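Protein virC2 (PDB 2RH3) probably binds DNA through its C-terminal ribbon-helix-helix domain, the part present here, and enhances T-DNA transfer and virulence in Agrobacterium tumefaciens. Local coordinates at residues V3-I17 and H102-E116. Sequence-based numbering, arbitrary orientation. Where two conformers were deposited one is given.
Sequences VFLSARPPAPEVSKI and HKLATAALACFFARE
E116, near the end of helix 97-118, grips the start of helix 16-21 with both carboxylate oxygens. S15, the N-cap residue, gives its hydroxyl to one of them, OG to E116 OE1 at 2.6 Å, on the syn lone pair; S15 OG, placed anti to its own N, also accepts from Y18 N, which caps helix 16-21. The other oxygen takes a first-turn amide, I17 N to E116 OE2 at 3.0 Å and 160°, again on the syn side but 19° out of the carboxylate plane. Next to this grip the apolar contacts centre on F113. P10 CG lies 3.8 Å from F113 CZ, V14 CG1 and S15 CB meet the CD2 and CD1 sides of the ring, and Y58 stacks edge-to-face with it. I17 CD1 packs on F112 CZ. At the other end, residues 3-7 of strand 2-7, which pairs with strand 71-76 in the two-stranded antiparallel ribbon, cross the axis of residues 102-116 at -58°. L5 CD2 touches L104 CD2, while A7 CB presses tightly on L109 CD1 at 3.5 Å; A105 CB meets S6 O at 3.3 Å and L5 CB lies beside it, consistent with the close approach of strand and helix. Polar links here are looser: H102 ND1 makes a weak bond to S6 O (3.3 Å), and H102 CA adds a CH...O contact to that carbonyl. One water joins R8 N to T106 OG1, which itself donates to H102 O; another bridges V14 O and F113 O. The contact thus lays the ribbon strand and its following loop along the last helix of the ribbon-helix-helix domain. Apolar packing runs the length of the contact, with weak and water-mediated polar links at the strand and, at the start of helix 16-21, a carboxylate whose two oxygens take separate donors and whose negative charge would probably be stabilised by that helix N-terminus.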
# COMPACT_ATOMS: atom_id res chain seq x y z
N VAL A 3 3.13 12.68 -4.05
CA VAL A 3 2.61 11.56 -4.81
C VAL A 3 1.22 11.21 -4.31
O VAL A 3 1.00 11.05 -3.10
CB VAL A 3 3.57 10.33 -4.72
CG1 VAL A 3 2.97 9.10 -5.42
CG2 VAL A 3 4.92 10.67 -5.32
N PHE A 4 0.27 11.11 -5.23
CA PHE A 4 -1.08 10.73 -4.90
C PHE A 4 -1.21 9.22 -4.97
O PHE A 4 -0.68 8.58 -5.89
CB PHE A 4 -2.10 11.48 -5.77
CG PHE A 4 -2.10 12.97 -5.52
CD1 PHE A 4 -2.92 13.53 -4.54
CD2 PHE A 4 -1.26 13.81 -6.25
CE1 PHE A 4 -2.90 14.91 -4.29
CE2 PHE A 4 -1.24 15.19 -6.02
CZ PHE A 4 -2.06 15.74 -5.04
N LEU A 5 -1.89 8.66 -3.96
CA LEU A 5 -1.91 7.22 -3.70
C LEU A 5 -3.34 6.73 -3.48
O LEU A 5 -4.21 7.49 -3.07
CB LEU A 5 -1.11 6.93 -2.42
CG LEU A 5 0.31 7.50 -2.37
CD1 LEU A 5 0.68 7.86 -0.94
CD2 LEU A 5 1.31 6.52 -2.97
N SER A 6 -3.56 5.45 -3.74
CA SER A 6 -4.87 4.85 -3.53
C SER A 6 -4.73 3.36 -3.28
O SER A 6 -3.82 2.72 -3.79
CB SER A 6 -5.81 5.10 -4.72
OG SER A 6 -5.30 4.52 -5.91
N ALA A 7 -5.63 2.82 -2.45
CA ALA A 7 -5.60 1.40 -2.14
C ALA A 7 -6.96 0.92 -1.66
O ALA A 7 -7.77 1.71 -1.19
CB ALA A 7 -4.56 1.10 -1.08
N ARG A 8 -7.20 -0.38 -1.80
CA ARG A 8 -8.43 -1.00 -1.31
C ARG A 8 -8.16 -1.72 0.01
O ARG A 8 -7.13 -2.33 0.18
CB ARG A 8 -8.91 -2.06 -2.30
CG ARG A 8 -9.43 -1.54 -3.62
CD ARG A 8 -9.98 -2.70 -4.42
NE ARG A 8 -10.60 -2.24 -5.66
CZ ARG A 8 -11.86 -1.84 -5.76
NH1 ARG A 8 -12.66 -1.83 -4.70
NH2 ARG A 8 -12.33 -1.45 -6.93
N PRO A 9 -9.12 -1.68 0.94
CA PRO A 9 -8.93 -2.48 2.15
C PRO A 9 -8.77 -3.98 1.84
O PRO A 9 -9.37 -4.48 0.87
CB PRO A 9 -10.20 -2.21 2.95
CG PRO A 9 -10.67 -0.86 2.46
CD PRO A 9 -10.37 -0.89 0.99
N PRO A 10 -7.97 -4.69 2.66
CA PRO A 10 -7.78 -6.11 2.45
C PRO A 10 -9.02 -6.91 2.86
O PRO A 10 -9.88 -6.42 3.61
CB PRO A 10 -6.61 -6.44 3.40
CG PRO A 10 -6.75 -5.44 4.50
CD PRO A 10 -7.23 -4.19 3.83
N ALA A 11 -9.09 -8.15 2.37
CA ALA A 11 -10.08 -9.12 2.82
C ALA A 11 -9.88 -9.47 4.30
O ALA A 11 -8.77 -9.37 4.81
CB ALA A 11 -9.99 -10.38 1.98
N PRO A 12 -10.96 -9.90 4.99
CA PRO A 12 -10.75 -10.36 6.35
C PRO A 12 -9.69 -11.44 6.46
O PRO A 12 -9.52 -12.26 5.55
CB PRO A 12 -12.12 -10.91 6.75
CG PRO A 12 -13.06 -10.12 5.95
CD PRO A 12 -12.38 -9.97 4.61
N GLU A 13 -8.97 -11.41 7.58
CA GLU A 13 -7.89 -12.35 7.93
C GLU A 13 -6.58 -12.14 7.16
O GLU A 13 -5.59 -12.83 7.44
CB GLU A 13 -8.36 -13.82 7.86
CG GLU A 13 -9.66 -14.13 8.63
CD GLU A 13 -9.46 -14.37 10.12
OE1 GLU A 13 -8.45 -13.91 10.70
OE2 GLU A 13 -10.34 -15.02 10.73
N VAL A 14 -6.55 -11.20 6.22
CA VAL A 14 -5.29 -10.83 5.54
C VAL A 14 -4.37 -10.11 6.52
O VAL A 14 -3.16 -10.32 6.53
CB VAL A 14 -5.54 -9.94 4.28
CG1 VAL A 14 -4.24 -9.32 3.72
CG2 VAL A 14 -6.28 -10.74 3.20
N SER A 15 -4.99 -9.28 7.36
CA SER A 15 -4.27 -8.42 8.29
C SER A 15 -4.97 -8.38 9.65
O SER A 15 -6.08 -7.83 9.78
CB SER A 15 -4.22 -6.99 7.74
OG SER A 15 -3.64 -6.13 8.70
N LYS A 16 -4.34 -8.96 10.67
CA LYS A 16 -4.88 -8.86 12.02
C LYS A 16 -4.93 -7.41 12.48
O LYS A 16 -5.87 -7.00 13.17
CB LYS A 16 -4.09 -9.71 13.01
CG LYS A 16 -4.25 -11.21 12.80
CD LYS A 16 -3.36 -11.96 13.79
CE LYS A 16 -3.25 -13.44 13.44
NZ LYS A 16 -2.34 -14.13 14.39
N ILE A 17 -3.93 -6.62 12.08
CA ILE A 17 -3.92 -5.20 12.44
C ILE A 17 -5.13 -4.47 11.87
O ILE A 17 -5.83 -3.75 12.59
CB ILE A 17 -2.59 -4.51 12.05
CG1 ILE A 17 -1.48 -4.97 13.00
CG2 ILE A 17 -2.73 -2.98 12.13
CD1 ILE A 17 -0.06 -4.58 12.56
N HIS A 102 -1.59 3.97 -7.26
CA HIS A 102 -2.29 2.76 -6.83
C HIS A 102 -1.30 1.61 -6.68
O HIS A 102 -1.34 0.89 -5.69
CB HIS A 102 -3.39 2.39 -7.82
CG HIS A 102 -4.14 1.15 -7.44
ND1 HIS A 102 -5.01 1.10 -6.38
CD2 HIS A 102 -4.15 -0.09 -7.99
CE1 HIS A 102 -5.52 -0.12 -6.28
NE2 HIS A 102 -5.01 -0.86 -7.25
N LYS A 103 -0.40 1.47 -7.66
CA LYS A 103 0.62 0.41 -7.63
C LYS A 103 1.54 0.56 -6.44
O LYS A 103 1.86 -0.42 -5.75
CB LYS A 103 1.44 0.40 -8.94
CG LYS A 103 0.66 -0.13 -10.12
CD LYS A 103 1.58 -0.33 -11.32
CE LYS A 103 0.79 -0.58 -12.60
NZ LYS A 103 -0.02 -1.83 -12.55
N LEU A 104 1.96 1.80 -6.20
CA LEU A 104 2.90 2.11 -5.11
C LEU A 104 2.26 1.83 -3.75
O LEU A 104 2.84 1.12 -2.93
CB LEU A 104 3.38 3.56 -5.20
CG LEU A 104 4.41 4.00 -4.14
CD1 LEU A 104 5.65 3.12 -4.17
CD2 LEU A 104 4.79 5.46 -4.29
N ALA A 105 1.06 2.37 -3.53
CA ALA A 105 0.36 2.15 -2.25
C ALA A 105 0.07 0.68 -2.02
O ALA A 105 0.28 0.15 -0.92
CB ALA A 105 -0.92 2.96 -2.18
N THR A 106 -0.40 0.00 -3.07
CA THR A 106 -0.76 -1.40 -2.96
C THR A 106 0.45 -2.27 -2.61
O THR A 106 0.35 -3.15 -1.75
CB THR A 106 -1.51 -1.88 -4.23
OG1 THR A 106 -2.74 -1.15 -4.35
CG2 THR A 106 -1.80 -3.38 -4.16
N ALA A 107 1.59 -2.00 -3.24
CA ALA A 107 2.83 -2.71 -2.93
C ALA A 107 3.29 -2.45 -1.49
O ALA A 107 3.72 -3.37 -0.81
CB ALA A 107 3.94 -2.33 -3.91
N ALA A 108 3.22 -1.20 -1.06
CA ALA A 108 3.62 -0.83 0.29
C ALA A 108 2.79 -1.61 1.33
O ALA A 108 3.31 -2.15 2.30
CB ALA A 108 3.48 0.67 0.47
N LEU A 109 1.49 -1.68 1.08
CA LEU A 109 0.60 -2.42 1.98
C LEU A 109 0.83 -3.92 1.90
O LEU A 109 0.83 -4.60 2.91
CB LEU A 109 -0.85 -2.07 1.66
CG LEU A 109 -1.30 -0.68 2.09
CD1 LEU A 109 -2.64 -0.35 1.41
CD2 LEU A 109 -1.41 -0.56 3.62
N ALA A 110 1.01 -4.44 0.68
CA ALA A 110 1.28 -5.85 0.49
C ALA A 110 2.50 -6.28 1.32
O ALA A 110 2.49 -7.34 1.91
CB ALA A 110 1.49 -6.15 -0.98
N CYS A 111 3.51 -5.42 1.35
CA CYS A 111 4.74 -5.61 2.12
C CYS A 111 4.48 -5.61 3.64
O CYS A 111 5.01 -6.45 4.37
CB CYS A 111 5.75 -4.53 1.74
SG CYS A 111 7.40 -4.76 2.41
N PHE A 112 3.66 -4.66 4.10
CA PHE A 112 3.29 -4.53 5.50
C PHE A 112 2.53 -5.80 5.94
O PHE A 112 2.82 -6.38 6.99
CB PHE A 112 2.39 -3.29 5.68
CG PHE A 112 2.00 -3.03 7.09
CD1 PHE A 112 2.71 -2.12 7.88
CD2 PHE A 112 0.90 -3.68 7.65
CE1 PHE A 112 2.34 -1.89 9.21
CE2 PHE A 112 0.54 -3.46 8.98
CZ PHE A 112 1.25 -2.56 9.75
N PHE A 113 1.56 -6.22 5.12
CA PHE A 113 0.76 -7.39 5.44
C PHE A 113 1.58 -8.69 5.44
O PHE A 113 1.37 -9.54 6.28
CB PHE A 113 -0.44 -7.54 4.51
CG PHE A 113 -1.39 -6.36 4.50
CD1 PHE A 113 -1.67 -5.62 5.67
CD2 PHE A 113 -2.05 -6.01 3.32
CE1 PHE A 113 -2.56 -4.53 5.64
CE2 PHE A 113 -2.95 -4.94 3.29
CZ PHE A 113 -3.19 -4.19 4.45
N ALA A 114 2.52 -8.82 4.50
CA ALA A 114 3.39 -10.01 4.46
C ALA A 114 4.30 -10.06 5.69
O ALA A 114 4.58 -11.14 6.22
CB ALA A 114 4.22 -10.04 3.16
N ARG A 115 4.74 -8.88 6.14
CA ARG A 115 5.61 -8.78 7.31
C ARG A 115 4.82 -9.21 8.55
O ARG A 115 5.33 -9.94 9.39
CB ARG A 115 6.14 -7.35 7.47
CG ARG A 115 7.27 -7.22 8.52
CD ARG A 115 7.82 -5.78 8.61
NE ARG A 115 8.26 -5.24 7.32
CZ ARG A 115 9.45 -5.47 6.75
NH1 ARG A 115 10.35 -6.25 7.33
NH2 ARG A 115 9.74 -4.91 5.58
N GLU A 116 3.57 -8.75 8.63
CA GLU A 116 2.65 -9.20 9.70
C GLU A 116 2.57 -10.72 9.76
O GLU A 116 2.75 -11.32 10.80
CB GLU A 116 1.25 -8.68 9.44
CG GLU A 116 0.88 -7.39 10.08
CD GLU A 116 -0.62 -7.16 9.99
OE1 GLU A 116 -1.07 -6.61 8.97
OE2 GLU A 116 -1.35 -7.52 10.95
O HOH W 1 -5.09 -1.85 -3.22
O HOH W 2 -0.99 -9.88 7.67